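Local coordinates for MPT synthase subunit 2 (Burkholderia ambifaria, PDB 7L32), which probably catalyses, as the large subunit of molybdopterin synthase, the sulfur insertion that turns the cyclic pyranopterin monophosphate precursor into molybdopterin, at residues Asp17-Asn22 and Ala87-Val92. Residues are numbered along the deposited sequence; the frame is centred on the assembly and turned at random.
Sequences DDFDLN and AIVHRV
Asp18 OD1 is gripped from several sides: it faces Arg91 NH1 across the contact at 3.6 Å, accepts the backbone N-H of Phe19, with N to OD1 at 2.8 Å, and takes a further hydrogen bond from Gln100 NE2. The link to Arg91 is a salt bridge by charge alone. Carboxylate and guanidinium are stacked, their planes 24° apart, and OD1 lies well out of the guanidinium plane, where no N-H points at it. The arginine's directed bonds go elsewhere, from NH2 to the carbonyl of Thr16 and from NH1 to that of Gln100. A charged pair can thus be held together while each member spends its hydrogen bonds on other groups.

The backbone of the loop joins the stack, for Asp18 CA sits over a guanidinium face, 3.5 Å from Arg91 NE. A bend in the arginine chain (chi3 70°) turns the planar group across the loop after CB and CG have risen from the strand. Lower down, the aliphatic part of the same side chain serves as an apolar neighbour: Arg91 CG meets the Phe19 ring at its edge, 4.0 Å from CD2, and ring and guanidinium stand almost perpendicular. A chi1 of 53° tucks the Phe19 ring in over its own backbone and down against the strand, where CD2 also packs on Val89 CG1 at 3.9 Å.

The loop connects strand 11-15 to helix 21-30, whose N-cap is Asp20, and lies over one face of the mixed sheet in which strand 85-91 runs between 11-15 and 100-108. Phe19 also covers Met103 of strand 100-108, while at the helix start Asp20 and Asn22 hydrogen-bond to Asn22 and Asp20 of the second subunit.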
loop_
_atom_site.group_PDB
_atom_site.type_symbol
_atom_site.label_atom_id
_atom_site.label_comp_id
_atom_site.label_asym_id
_atom_site.label_seq_id
_atom_site.Cartn_x
_atom_site.Cartn_y
_atom_site.Cartn_z
ATOM N N ASP A 17 1.015 22.011 -0.643
ATOM C CA ASP A 17 0.804 21.632 0.744
ATOM C C ASP A 17 1.071 20.142 0.936
ATOM O O ASP A 17 0.935 19.332 0.015
ATOM C CB ASP A 17 -0.626 21.943 1.189
ATOM C CG ASP A 17 -0.872 23.411 1.429
ATOM O OD1 ASP A 17 0.097 24.175 1.674
ATOM O OD2 ASP A 17 -2.062 23.796 1.399
ATOM N N ASP A 18 1.441 19.779 2.157
ATOM C CA ASP A 18 1.568 18.366 2.471
ATOM C C ASP A 18 0.181 17.722 2.553
ATOM O O ASP A 18 -0.837 18.405 2.684
ATOM C CB ASP A 18 2.328 18.183 3.783
ATOM C CG ASP A 18 2.954 16.806 3.904
ATOM O OD1 ASP A 18 2.851 16.005 2.941
ATOM O OD2 ASP A 18 3.547 16.531 4.968
ATOM N N PHE A 19 0.141 16.394 2.442
ATOM C CA PHE A 19 -1.117 15.663 2.492
ATOM C C PHE A 19 -1.170 14.785 3.741
ATOM O O PHE A 19 -0.151 14.508 4.380
ATOM C CB PHE A 19 -1.340 14.816 1.221
ATOM C CG PHE A 19 -0.193 13.881 0.866
ATOM C CD1 PHE A 19 -0.050 12.648 1.510
ATOM C CD2 PHE A 19 0.710 14.216 -0.132
ATOM C CE1 PHE A 19 0.998 11.793 1.186
ATOM C CE2 PHE A 19 1.757 13.360 -0.475
ATOM C CZ PHE A 19 1.903 12.142 0.193
ATOM N N ASP A 20 -2.388 14.374 4.096
ATOM C CA ASP A 20 -2.663 13.522 5.253
ATOM C C ASP A 20 -3.154 12.177 4.722
ATOM O O ASP A 20 -4.297 12.068 4.269
ATOM C CB ASP A 20 -3.709 14.199 6.142
ATOM C CG ASP A 20 -4.062 13.401 7.409
ATOM O OD1 ASP A 20 -3.903 12.160 7.462
ATOM O OD2 ASP A 20 -4.541 14.050 8.354
ATOM N N LEU A 21 -2.305 11.149 4.813
ATOM C CA LEU A 21 -2.654 9.830 4.285
ATOM C C LEU A 21 -3.984 9.329 4.851
ATOM O O LEU A 21 -4.840 8.850 4.098
ATOM C CB LEU A 21 -1.535 8.829 4.589
ATOM C CG LEU A 21 -1.737 7.391 4.089
ATOM C CD1 LEU A 21 -1.850 7.322 2.559
ATOM C CD2 LEU A 21 -0.601 6.512 4.568
ATOM N N ASN A 22 -4.180 9.463 6.174
ATOM C CA ASN A 22 -5.423 9.028 6.825
ATOM C C ASN A 22 -6.637 9.690 6.194
ATOM O O ASN A 22 -7.617 9.023 5.842
ATOM C CB ASN A 22 -5.411 9.381 8.320
ATOM C CG ASN A 22 -4.780 8.323 9.173
ATOM O OD1 ASN A 22 -4.319 7.308 8.666
ATOM N ND2 ASN A 22 -4.734 8.564 10.495
ATOM N N ALA A 87 -6.959 7.073 -6.039
ATOM C CA ALA A 87 -6.691 8.452 -5.628
ATOM C C ALA A 87 -5.198 8.725 -5.756
ATOM O O ALA A 87 -4.377 7.872 -5.418
ATOM C CB ALA A 87 -7.155 8.728 -4.185
ATOM N N ILE A 88 -4.839 9.899 -6.285
ATOM C CA ILE A 88 -3.440 10.294 -6.435
ATOM C C ILE A 88 -3.297 11.719 -5.921
ATOM O O ILE A 88 -4.059 12.608 -6.331
ATOM C CB ILE A 88 -2.965 10.226 -7.903
ATOM C CG1 ILE A 88 -3.225 8.840 -8.525
ATOM C CG2 ILE A 88 -1.451 10.627 -8.004
ATOM C CD1 ILE A 88 -3.067 8.797 -10.066
ATOM N N VAL A 89 -2.333 11.940 -5.025
ATOM C CA VAL A 89 -1.930 13.295 -4.628
ATOM C C VAL A 89 -0.424 13.402 -4.827
ATOM O O VAL A 89 0.338 12.602 -4.271
ATOM C CB VAL A 89 -2.298 13.624 -3.173
ATOM C CG1 VAL A 89 -1.938 15.099 -2.845
ATOM C CG2 VAL A 89 -3.796 13.352 -2.888
ATOM N N HIS A 90 0.015 14.376 -5.623
ATOM C CA HIS A 90 1.439 14.562 -5.847
ATOM C C HIS A 90 1.818 15.983 -5.449
ATOM O O HIS A 90 1.084 16.930 -5.742
ATOM C CB HIS A 90 1.808 14.291 -7.318
ATOM C CG HIS A 90 3.241 13.900 -7.523
ATOM N ND1 HIS A 90 4.296 14.719 -7.183
ATOM C CD2 HIS A 90 3.792 12.794 -8.084
ATOM C CE1 HIS A 90 5.437 14.127 -7.502
ATOM N NE2 HIS A 90 5.160 12.959 -8.053
ATOM N N ARG A 91 2.940 16.130 -4.750
ATOM C CA ARG A 91 3.370 17.460 -4.341
ATOM C C ARG A 91 4.361 18.030 -5.344
ATOM O O ARG A 91 5.001 17.300 -6.107
ATOM C CB ARG A 91 3.998 17.437 -2.954
ATOM C CG ARG A 91 3.013 17.016 -1.865
ATOM C CD ARG A 91 3.679 17.017 -0.511
ATOM N NE ARG A 91 3.971 18.366 -0.050
ATOM C CZ ARG A 91 4.861 18.657 0.888
ATOM N NH1 ARG A 91 5.598 17.715 1.455
ATOM N NH2 ARG A 91 5.021 19.927 1.263
ATOM N N VAL A 92 4.465 19.363 -5.339
ATOM C CA VAL A 92 5.469 20.105 -6.096
ATOM C C VAL A 92 6.045 21.181 -5.180
ATOM O O VAL A 92 5.571 21.394 -4.060
ATOM C CB VAL A 92 4.896 20.727 -7.388
ATOM C CG1 VAL A 92 4.551 19.633 -8.394
ATOM C CG2 VAL A 92 3.674 21.582 -7.086
#